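Local atomic coordinates of xyloglucanase (PDB entry 2JEP), a protein that hydrolyses the beta-1,4-glucan backbone of xyloglucan, a plant cell-wall polysaccharide, as a family 5 glycoside hydrolase. Residues K76-A80 and A81-S85; E298-L301 and E302-K306; S307-D310 and K311-Q315; D333-N336 and N337-A341. All blocks are in the same frame, centred on the assembly; numbering follows the deposited sequence. Where two conformers were deposited one is given.

Overall arrangement
The four contacts are local ones on the outer layer of a (beta/alpha)8 barrel, in chain order 1, 2, 3, 4. Contact 1 ends helix 72-80 and leads into strand 85-88. Contacts 2 and 3 are successive parts of helix 298-313, with centres about 13 Å apart, and the chain then enters strand 319-324. Contact 4 follows that strand and starts helix 336-353, against which contact 2 packs. Contact 1 lies about 23 to 28 Å from the other three, between centres. Contacts 3 and 4 are the farthest apart, at about 32 Å between centres. Together they shape the ends of outer helices and pack them around the eight-stranded barrel.

Contact 1: K76-A80 and A81-S85; sequences KKVKA and AGFKS
Val78 and Phe83 meet where helix 72-80 ends. CG1 of Val78 lies 3.8 Å from CD2 of the Phe83 ring, and it also touches Phe83 CB. Val78 O lies at the ring edge, near its plane, 3.5 Å from Phe83 CD2. Val78 CG1 is anti to the backbone N (chi1 170°), which turns this branch to the phenylalanine. The backbone between them closes the helix. Ala81 N bonds to Lys77 O at 3.1 Å and more weakly to Val78 O. Gly82 N bonds to Lys79 O at 2.9 Å, from above the carbonyl plane. Gly82 has positive phi (111°), and the turn is a Schellman motif. It ends the helix and lets the chain turn off toward strand 85-88 of the barrel. A water donates to both Lys79 O, at 2.8 Å, and Phe83 O, at 2.7 Å, and so ties the last turn to the outgoing chain. Further out, Phe83 packs on Trp46 and on Ile390 and Met391 of helix 384-393. Phe374 of strand 374-375 touches Val78 and Ala81. Lys79 NZ forms a salt bridge with Glu122.

Contact 2: E298-L301 and E302-K306; sequences EDYL and ESQFK
The Tyr300 ring carries the side chain of Gln304 on one face. Gln304 CG sits 3.7 Å from the Tyr300 ring centroid, as a CH-pi contact displaced toward the rim. The amide continues over the hydroxyl end, with Gln304 CD 3.5 Å from Tyr300 OH. Amide and ring planes are 1° apart, so the two flat groups are stacked. Two torsions fold Gln304 back over the ring: CG stands beside its own backbone N (chi1 -72°), and the chain bends again at chi2. Gln304 NE2 is hydrogen-bonded to Asp232 OD1, which fixes the far end of the amide. Trp295 meets the Tyr300 ring edge-to-face.

The Phe305 ring has one methyl group over its centre. Leu301 CD1 lies 3.8 Å from the Phe305 centroid, only 8° off the normal, and this is a second CH-pi contact. Tyr265 of strand 259-265 also meets Phe305 edge-to-face. Val347 and Lys350 of helix 336-353 pack on the same phenylalanine.

Both side-chain pairs are four residues apart. The backbone bonds between these residues have the same spacing: Gln304 N to Tyr300 O is 2.9 Å, and Phe305 N to Leu301 O is 3.0 Å and nearly straight at the hydrogen. Farther round the helix, Glu302 ties it to helix 336-353 and the residue after it: OE1 forms salt bridges with Lys350 and Lys353, and OE2 bonds to Tyr354 OH. The Tyr300-Gln304 and Leu301-Phe305 pairs are i to i+4 contacts of an amphipathic alpha helix, here one of the outer helices of a (beta/alpha)8 barrel.

Contact 3: S307-D310 and K311-Q315; sequences SMYD and KFVTQ
Met308 and Phe312 make the tightly packed side of this contact. The sulfur stands at the edge of the ring, in its plane, with Met308 SD 5.1 Å from the Phe312 centroid. It is a Met-aromatic contact. Bends at chi2 and chi3 curl the methionine back, which brings Met308 CE to 3.9 Å from Phe312 CD2. Lys311 CG covers the centre of one Phe312 face, while its amine end leads away. Val235 of helix 231-235, Ile261 of strand 259-265 and Val319 of strand 319-324 all pack on the Met308-Phe312 pair. It therefore fills the layer between an outer helix and the parallel barrel.

At the same level the helix widens. Met308 O accepts from Phe312 N at 3.0 Å and, weakly, from Val313 N. Thr314 N then reaches back five residues to Tyr309 O, 3.1 Å away. These i to i+5 bonds are those of a pi-type turn, near the end of helix 298-313 and ahead of strand 319-324.

The outer side is more open. Tyr309, partly exposed, borders it; Tyr309 CD1 is 3.6 Å from Val313 CB. Thr314 CG2 lies over a face of the Tyr309 ring, 4.1 Å from its centroid and 29° off the normal. Thr314 and Gln315 are exposed. Thr314 OG1 is 2.7 Å from Asp310 O and 2.9 Å from Gln315 OE1, and its one proton can serve either. Asp310 OD2 forms a salt bridge with Lys306 one turn back.

Contact 4: D333-N336 and N337-A341; sequences DSSN and NVYRA
Arg340 crosses Asn336 at a slant and ends on Asn337. Arg340 CB lies 4.0 Å from Asn336 O. CG passes close to both Asn336 O and Asn336 OD1. Arg340 CD comes to 3.4 Å from Asn336 OD1. The chain then bends at chi3 (-61°), and the guanidinium turns to Asn337. NE and NH2 of Arg340 grip Asn337 OD1 side-on, each at 2.9 Å. That oxygen lies in the guanidinium plane, and NE meets it nearly along the C=O axis. NH1 bonds to Ser326 O, while Asp328 OD2 is a long, weak ion partner of NH2. All three guanidinium nitrogens of Arg340 thus have oxygen partners.

Backbone bonds open helix 336-353. Arg340 N bonds to Asn336 O at 3.0 Å, and Val338 N bonds to Ser335 O.

Before the helix, Asp333 to Asn336 form a type I beta turn. Asp333 OD1 accepts from Ser335 N and from Ser335 OG, the latter at 2.7 Å, both from one face of the carboxylate. The bond from Ser335 N is a capping bond. The hydroxyl is also turned to Tyr339, where Ser335 OG lies at the ring edge, 3.4 Å from Tyr339 CE2. A water links Ser335 OG to Tyr339 OH.

Asn336 is buried, and its amide is satisfied at both ends: OD1 accepts from Lys329 N, and ND2 bonds to Thr280 O. The negative Asp333, near the start of the helix, is placed where it would probably interact favourably with the helix dipole.

Contact 1: K76-A80 and A81-S85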
loop_
_atom_site.group_PDB
_atom_site.type_symbol
_atom_site.label_atom_id
_atom_site.label_comp_id
_atom_site.label_asym_id
_atom_site.label_seq_id
_atom_site.Cartn_x
_atom_site.Cartn_y
_atom_site.Cartn_z
ATOM N N LYS A 76 18.122 2.892 5.386
ATOM C CA LYS A 76 19.330 2.997 4.582
ATOM C C LYS A 76 19.670 1.677 3.909
ATOM O O LYS A 76 20.133 1.671 2.757
ATOM C CB LYS A 76 20.495 3.517 5.420
ATOM C CG LYS A 76 20.368 4.983 5.754
ATOM C CD LYS A 76 21.563 5.475 6.560
ATOM C CE LYS A 76 21.506 6.987 6.790
ATOM N NZ LYS A 76 22.322 7.424 7.963
ATOM N N LYS A 77 19.444 0.570 4.598
ATOM C CA LYS A 77 19.708 -0.759 4.030
ATOM C C LYS A 77 18.771 -1.058 2.863
ATOM O O LYS A 77 19.191 -1.585 1.819
ATOM C CB LYS A 77 19.569 -1.810 5.129
ATOM C CG LYS A 77 20.045 -3.196 4.782
ATOM C CD LYS A 77 21.567 -3.272 4.747
ATOM C CE LYS A 77 22.019 -4.646 4.283
ATOM N NZ LYS A 77 23.503 -4.735 4.221
ATOM N N VAL A 78 17.499 -0.700 3.027
ATOM C CA VAL A 78 16.513 -0.899 1.964
ATOM C C VAL A 78 16.896 -0.040 0.739
ATOM O O VAL A 78 16.844 -0.511 -0.421
ATOM C CB VAL A 78 15.096 -0.593 2.499
ATOM C CG1 VAL A 78 14.085 -0.552 1.381
ATOM C CG2 VAL A 78 14.695 -1.623 3.547
ATOM N N LYS A 79 17.286 1.218 0.974
ATOM C CA LYS A 79 17.752 2.068 -0.124
ATOM C C LYS A 79 18.981 1.448 -0.823
ATOM O O LYS A 79 19.089 1.469 -2.050
ATOM C CB LYS A 79 18.087 3.467 0.414
ATOM C CG LYS A 79 18.812 4.410 -0.560
ATOM C CD LYS A 79 19.025 5.741 0.090
ATOM C CE LYS A 79 19.955 6.621 -0.718
ATOM N NZ LYS A 79 20.144 7.974 -0.074
ATOM N N ALA A 80 19.921 0.932 -0.038
ATOM C CA ALA A 80 21.142 0.338 -0.597
ATOM C C ALA A 80 20.818 -0.858 -1.488
ATOM O O ALA A 80 21.566 -1.175 -2.406
ATOM C CB ALA A 80 22.131 -0.046 0.541
ATOM N N ALA A 81 19.706 -1.534 -1.202
ATOM C CA ALA A 81 19.255 -2.677 -2.017
ATOM C C ALA A 81 18.605 -2.240 -3.327
ATOM O O ALA A 81 18.357 -3.106 -4.149
ATOM C CB ALA A 81 18.280 -3.567 -1.235
ATOM N N GLY A 82 18.343 -0.941 -3.514
ATOM C CA GLY A 82 17.892 -0.404 -4.766
ATOM C C GLY A 82 16.467 0.103 -4.805
ATOM O O GLY A 82 16.037 0.657 -5.813
ATOM N N PHE A 83 15.728 -0.076 -3.717
ATOM C CA PHE A 83 14.355 0.417 -3.668
ATOM C C PHE A 83 14.380 1.950 -3.610
ATOM O O PHE A 83 15.199 2.540 -2.892
ATOM C CB PHE A 83 13.645 -0.168 -2.447
ATOM C CG PHE A 83 13.470 -1.656 -2.500
ATOM C CD1 PHE A 83 12.396 -2.221 -3.183
ATOM C CD2 PHE A 83 14.348 -2.494 -1.865
ATOM C CE1 PHE A 83 12.205 -3.579 -3.220
ATOM C CE2 PHE A 83 14.178 -3.883 -1.895
ATOM C CZ PHE A 83 13.091 -4.420 -2.578
ATOM N N LYS A 84 13.454 2.587 -4.328
ATOM C CA LYS A 84 13.401 4.037 -4.432
ATOM C C LYS A 84 12.192 4.663 -3.726
ATOM O O LYS A 84 12.127 5.890 -3.597
ATOM C CB LYS A 84 13.429 4.455 -5.898
ATOM C CG LYS A 84 14.828 4.331 -6.527
ATOM C CD LYS A 84 14.792 4.732 -7.996
ATOM C CE LYS A 84 16.217 4.904 -8.530
ATOM N NZ LYS A 84 16.879 3.586 -8.710
ATOM N N SER A 85 11.264 3.834 -3.246
ATOM C CA SER A 85 10.077 4.293 -2.549
ATOM C C SER A 85 9.848 3.401 -1.332
ATOM O O SER A 85 10.066 2.196 -1.385
ATOM C CB SER A 85 8.844 4.196 -3.433
ATOM O OG SER A 85 8.981 4.973 -4.593
HETATM O O HOH W 1 17.722 3.101 -3.805
#

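Contact 2: E298-L301 and E302-K306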
loop_
_atom_site.group_PDB
_atom_site.type_symbol
_atom_site.label_atom_id
_atom_site.label_comp_id
_atom_site.label_asym_id
_atom_site.label_seq_id
_atom_site.Cartn_x
_atom_site.Cartn_y
_atom_site.Cartn_z
ATOM N N GLU A 298 1.067 -16.583 -15.459
ATOM C CA GLU A 298 1.565 -15.403 -16.170
ATOM C C GLU A 298 0.478 -14.732 -17.002
ATOM O O GLU A 298 0.463 -13.497 -17.130
ATOM C CB GLU A 298 2.719 -15.813 -17.095
ATOM C CG GLU A 298 4.014 -16.250 -16.394
ATOM C CD GLU A 298 4.125 -17.744 -16.104
ATOM O OE1 GLU A 298 3.097 -18.444 -15.958
ATOM O OE2 GLU A 298 5.296 -18.198 -16.030
ATOM N N ASP A 299 -0.395 -15.536 -17.601
ATOM C CA ASP A 299 -1.487 -14.995 -18.409
ATOM C C ASP A 299 -2.474 -14.168 -17.597
ATOM O O ASP A 299 -2.958 -13.120 -18.058
ATOM C CB ASP A 299 -2.204 -16.089 -19.225
ATOM C CG ASP A 299 -2.614 -17.346 -18.401
ATOM O OD1 ASP A 299 -2.309 -17.466 -17.182
ATOM O OD2 ASP A 299 -3.300 -18.241 -18.996
ATOM N N TYR A 300 -2.754 -14.636 -16.398
ATOM C CA TYR A 300 -3.647 -13.920 -15.482
ATOM C C TYR A 300 -3.035 -12.619 -15.005
ATOM O O TYR A 300 -3.678 -11.569 -14.997
ATOM C CB TYR A 300 -4.009 -14.832 -14.317
ATOM C CG TYR A 300 -4.970 -14.208 -13.352
ATOM C CD1 TYR A 300 -6.307 -14.153 -13.640
ATOM C CD2 TYR A 300 -4.543 -13.696 -12.152
ATOM C CE1 TYR A 300 -7.202 -13.584 -12.753
ATOM C CE2 TYR A 300 -5.429 -13.105 -11.256
ATOM C CZ TYR A 300 -6.753 -13.074 -11.550
ATOM O OH TYR A 300 -7.619 -12.482 -10.657
ATOM N N LEU A 301 -1.759 -12.668 -14.642
ATOM C CA LEU A 301 -1.047 -11.478 -14.230
ATOM C C LEU A 301 -1.083 -10.423 -15.345
ATOM O O LEU A 301 -1.340 -9.239 -15.087
ATOM C CB LEU A 301 0.387 -11.854 -13.863
ATOM C CG LEU A 301 1.378 -10.731 -13.605
ATOM C CD1 LEU A 301 0.922 -9.806 -12.463
ATOM C CD2 LEU A 301 2.740 -11.316 -13.314
ATOM N N GLU A 302 -0.823 -10.858 -16.570
ATOM C CA GLU A 302 -0.921 -9.958 -17.729
ATOM C C GLU A 302 -2.290 -9.288 -17.858
ATOM O O GLU A 302 -2.371 -8.059 -18.012
ATOM C CB GLU A 302 -0.551 -10.745 -18.995
ATOM C CG GLU A 302 -0.929 -10.077 -20.319
ATOM C CD GLU A 302 -0.222 -8.776 -20.615
ATOM O OE1 GLU A 302 0.940 -8.574 -20.167
ATOM O OE2 GLU A 302 -0.837 -7.924 -21.320
ATOM N N SER A 303 -3.356 -10.078 -17.821
ATOM C CA SER A 303 -4.725 -9.556 -17.954
ATOM C C SER A 303 -5.050 -8.567 -16.840
ATOM O O SER A 303 -5.640 -7.508 -17.059
ATOM C CB SER A 303 -5.735 -10.712 -17.898
ATOM O OG SER A 303 -7.074 -10.242 -18.029
ATOM N N GLN A 304 -4.695 -8.942 -15.616
ATOM C CA GLN A 304 -4.987 -8.103 -14.480
ATOM C C GLN A 304 -4.317 -6.742 -14.591
ATOM O O GLN A 304 -4.942 -5.695 -14.416
ATOM C CB GLN A 304 -4.558 -8.813 -13.194
ATOM C CG GLN A 304 -5.449 -9.967 -12.822
ATOM C CD GLN A 304 -6.730 -9.516 -12.220
ATOM O OE1 GLN A 304 -6.717 -8.955 -11.114
ATOM N NE2 GLN A 304 -7.819 -9.716 -12.928
ATOM N N PHE A 305 -3.010 -6.732 -14.797
ATOM C CA PHE A 305 -2.299 -5.460 -14.823
ATOM C C PHE A 305 -2.651 -4.661 -16.066
ATOM O O PHE A 305 -2.784 -3.423 -15.991
ATOM C CB PHE A 305 -0.791 -5.652 -14.671
ATOM C CG PHE A 305 -0.322 -5.917 -13.249
ATOM C CD1 PHE A 305 -1.177 -6.414 -12.274
ATOM C CD2 PHE A 305 0.998 -5.679 -12.902
ATOM C CE1 PHE A 305 -0.717 -6.662 -10.995
ATOM C CE2 PHE A 305 1.475 -5.937 -11.618
ATOM C CZ PHE A 305 0.600 -6.426 -10.666
ATOM N N LYS A 306 -2.874 -5.330 -17.196
ATOM C CA LYS A 306 -3.306 -4.583 -18.371
ATOM C C LYS A 306 -4.624 -3.864 -18.082
ATOM O O LYS A 306 -4.836 -2.752 -18.570
ATOM C CB LYS A 306 -3.446 -5.477 -19.596
ATOM C CG LYS A 306 -3.741 -4.662 -20.854
ATOM C CD LYS A 306 -3.668 -5.521 -22.102
ATOM C CE LYS A 306 -3.792 -4.668 -23.347
ATOM N NZ LYS A 306 -5.169 -4.119 -23.504
#

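Contact 3: S307-D310 and K311-Q315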
loop_
_atom_site.group_PDB
_atom_site.type_symbol
_atom_site.label_atom_id
_atom_site.label_comp_id
_atom_site.label_asym_id
_atom_site.label_seq_id
_atom_site.Cartn_x
_atom_site.Cartn_y
_atom_site.Cartn_z
ATOM N N SER A 307 -5.503 -4.458 -17.282
ATOM C CA SER A 307 -6.794 -3.820 -17.029
ATOM C C SER A 307 -6.629 -2.513 -16.253
ATOM O O SER A 307 -7.375 -1.554 -16.493
ATOM C CB SER A 307 -7.763 -4.777 -16.352
ATOM O OG SER A 307 -7.509 -4.979 -14.971
ATOM N N MET A 308 -5.650 -2.453 -15.341
ATOM C CA MET A 308 -5.380 -1.218 -14.620
ATOM C C MET A 308 -4.769 -0.165 -15.542
ATOM O O MET A 308 -5.082 1.024 -15.446
ATOM C CB MET A 308 -4.443 -1.475 -13.421
ATOM C CG MET A 308 -5.064 -2.273 -12.298
ATOM S SD MET A 308 -6.380 -1.386 -11.408
ATOM C CE MET A 308 -5.420 -0.165 -10.465
ATOM N N TYR A 309 -3.888 -0.596 -16.439
ATOM C CA TYR A 309 -3.302 0.305 -17.425
ATOM C C TYR A 309 -4.389 0.920 -18.304
ATOM O O TYR A 309 -4.465 2.151 -18.489
ATOM C CB TYR A 309 -2.272 -0.457 -18.265
ATOM C CG TYR A 309 -1.742 0.375 -19.395
ATOM C CD1 TYR A 309 -0.697 1.252 -19.187
ATOM C CD2 TYR A 309 -2.290 0.272 -20.673
ATOM C CE1 TYR A 309 -0.202 2.025 -20.210
ATOM C CE2 TYR A 309 -1.815 1.070 -21.709
ATOM C CZ TYR A 309 -0.771 1.920 -21.474
ATOM O OH TYR A 309 -0.318 2.713 -22.522
ATOM N N ASP A 310 -5.244 0.058 -18.843
ATOM C CA ASP A 310 -6.272 0.511 -19.780
ATOM C C ASP A 310 -7.273 1.470 -19.111
ATOM O O ASP A 310 -7.723 2.440 -19.725
ATOM C CB ASP A 310 -7.022 -0.684 -20.334
ATOM C CG ASP A 310 -6.224 -1.491 -21.340
ATOM O OD1 ASP A 310 -5.214 -1.008 -21.872
ATOM O OD2 ASP A 310 -6.633 -2.639 -21.602
ATOM N N LYS A 311 -7.643 1.202 -17.864
ATOM C CA LYS A 311 -8.673 1.986 -17.197
ATOM C C LYS A 311 -8.124 3.297 -16.643
ATOM O O LYS A 311 -8.795 4.317 -16.715
ATOM C CB LYS A 311 -9.342 1.174 -16.083
ATOM C CG LYS A 311 -10.498 1.872 -15.377
ATOM C CD LYS A 311 -11.624 2.306 -16.307
ATOM C CE LYS A 311 -12.288 1.143 -17.024
ATOM N NZ LYS A 311 -13.469 1.600 -17.804
ATOM N N PHE A 312 -6.923 3.254 -16.064
ATOM C CA PHE A 312 -6.404 4.375 -15.293
ATOM C C PHE A 312 -5.174 5.020 -15.879
ATOM O O PHE A 312 -5.144 6.242 -16.037
ATOM C CB PHE A 312 -6.170 3.959 -13.836
ATOM C CG PHE A 312 -7.410 3.493 -13.157
ATOM C CD1 PHE A 312 -8.466 4.373 -12.965
ATOM C CD2 PHE A 312 -7.530 2.191 -12.695
ATOM C CE1 PHE A 312 -9.606 3.960 -12.375
ATOM C CE2 PHE A 312 -8.699 1.779 -12.082
ATOM C CZ PHE A 312 -9.723 2.671 -11.916
ATOM N N VAL A 313 -4.132 4.244 -16.166
ATOM C CA VAL A 313 -2.868 4.842 -16.610
ATOM C C VAL A 313 -3.071 5.666 -17.878
ATOM O O VAL A 313 -2.515 6.779 -18.001
ATOM C CB VAL A 313 -1.749 3.791 -16.825
ATOM C CG1 VAL A 313 -0.454 4.491 -17.310
ATOM C CG2 VAL A 313 -1.456 3.010 -15.509
ATOM N N THR A 314 -3.868 5.127 -18.799
ATOM C CA THR A 314 -4.136 5.807 -20.067
ATOM C C THR A 314 -4.884 7.114 -19.887
ATOM O O THR A 314 -4.942 7.914 -20.833
ATOM C CB THR A 314 -4.992 4.942 -21.023
ATOM O OG1 THR A 314 -6.266 4.628 -20.446
ATOM C CG2 THR A 314 -4.259 3.689 -21.452
ATOM N N GLN A 315 -5.540 7.288 -18.744
ATOM C CA GLN A 315 -6.306 8.512 -18.462
ATOM C C GLN A 315 -5.501 9.517 -17.659
ATOM O O GLN A 315 -6.030 10.561 -17.248
ATOM C CB GLN A 315 -7.597 8.157 -17.733
ATOM C CG GLN A 315 -8.494 7.135 -18.455
ATOM C CD GLN A 315 -8.710 7.429 -19.934
ATOM O OE1 GLN A 315 -8.289 6.660 -20.808
ATOM N NE2 GLN A 315 -9.368 8.537 -20.214
#

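Contact 4: D333-N336 and N337-A341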
loop_
_atom_site.group_PDB
_atom_site.type_symbol
_atom_site.label_atom_id
_atom_site.label_comp_id
_atom_site.label_asym_id
_atom_site.label_seq_id
_atom_site.Cartn_x
_atom_site.Cartn_y
_atom_site.Cartn_z
ATOM N N ASP A 333 8.379 -27.001 0.925
ATOM C CA ASP A 333 8.988 -27.313 -0.377
ATOM C C ASP A 333 10.340 -26.610 -0.397
ATOM O O ASP A 333 10.399 -25.384 -0.410
ATOM C CB ASP A 333 8.074 -26.789 -1.484
ATOM C CG ASP A 333 8.610 -27.015 -2.889
ATOM O OD1 ASP A 333 9.813 -27.361 -3.045
ATOM O OD2 ASP A 333 7.831 -26.797 -3.839
ATOM N N SER A 334 11.423 -27.385 -0.383
ATOM C CA SER A 334 12.743 -26.805 -0.328
ATOM C C SER A 334 13.116 -25.969 -1.541
ATOM O O SER A 334 14.101 -25.231 -1.491
ATOM C CB SER A 334 13.811 -27.865 -0.075
ATOM O OG SER A 334 13.846 -28.787 -1.155
ATOM N N SER A 335 12.315 -26.039 -2.602
ATOM C CA SER A 335 12.507 -25.188 -3.782
ATOM C C SER A 335 11.675 -23.905 -3.798
ATOM O O SER A 335 11.739 -23.157 -4.750
ATOM C CB SER A 335 12.254 -25.963 -5.055
ATOM O OG SER A 335 10.885 -26.277 -5.278
ATOM N N ASN A 336 10.922 -23.631 -2.737
ATOM C CA ASN A 336 9.965 -22.533 -2.784
ATOM C C ASN A 336 10.562 -21.194 -3.139
ATOM O O ASN A 336 9.915 -20.394 -3.814
ATOM C CB ASN A 336 9.190 -22.476 -1.472
ATOM C CG ASN A 336 8.272 -21.268 -1.359
ATOM O OD1 ASN A 336 8.526 -20.381 -0.528
ATOM N ND2 ASN A 336 7.182 -21.241 -2.139
ATOM N N ASN A 337 11.778 -20.896 -2.684
ATOM C CA ASN A 337 12.325 -19.567 -2.963
ATOM C C ASN A 337 12.586 -19.329 -4.449
ATOM O O ASN A 337 12.585 -18.184 -4.891
ATOM C CB ASN A 337 13.569 -19.276 -2.127
ATOM C CG ASN A 337 13.247 -18.798 -0.734
ATOM O OD1 ASN A 337 12.224 -18.167 -0.515
ATOM N ND2 ASN A 337 14.099 -19.127 0.230
ATOM N N VAL A 338 12.787 -20.392 -5.225
ATOM C CA VAL A 338 12.876 -20.223 -6.665
ATOM C C VAL A 338 11.619 -19.540 -7.177
ATOM O O VAL A 338 11.681 -18.633 -8.017
ATOM C CB VAL A 338 13.035 -21.613 -7.386
ATOM C CG1 VAL A 338 12.986 -21.477 -8.898
ATOM C CG2 VAL A 338 14.354 -22.303 -6.932
ATOM N N TYR A 339 10.475 -19.967 -6.661
ATOM C CA TYR A 339 9.185 -19.437 -7.116
ATOM C C TYR A 339 8.813 -18.103 -6.514
ATOM O O TYR A 339 8.165 -17.297 -7.170
ATOM C CB TYR A 339 8.062 -20.510 -6.986
ATOM C CG TYR A 339 8.577 -21.769 -7.631
ATOM C CD1 TYR A 339 8.843 -21.784 -8.995
ATOM C CD2 TYR A 339 9.032 -22.829 -6.863
ATOM C CE1 TYR A 339 9.467 -22.837 -9.590
ATOM C CE2 TYR A 339 9.653 -23.915 -7.460
ATOM C CZ TYR A 339 9.891 -23.896 -8.819
ATOM O OH TYR A 339 10.556 -24.932 -9.455
ATOM N N ARG A 340 9.225 -17.864 -5.268
ATOM C CA ARG A 340 9.041 -16.534 -4.713
ATOM C C ARG A 340 9.802 -15.499 -5.520
ATOM O O ARG A 340 9.313 -14.408 -5.780
ATOM C CB ARG A 340 9.432 -16.507 -3.231
ATOM C CG ARG A 340 8.578 -17.469 -2.391
ATOM C CD ARG A 340 8.395 -16.999 -0.959
ATOM N NE ARG A 340 9.673 -16.892 -0.286
ATOM C CZ ARG A 340 9.945 -16.076 0.745
ATOM N NH1 ARG A 340 9.057 -15.209 1.241
ATOM N NH2 ARG A 340 11.140 -16.126 1.277
ATOM N N ALA A 341 11.017 -15.843 -5.925
ATOM C CA ALA A 341 11.782 -14.985 -6.798
ATOM C C ALA A 341 11.088 -14.832 -8.144
ATOM O O ALA A 341 10.946 -13.714 -8.641
ATOM C CB ALA A 341 13.207 -15.520 -6.965
HETATM O O HOH W 2 13.988 -22.539 -1.741
HETATM O O HOH W 3 11.286 -27.047 -7.911
#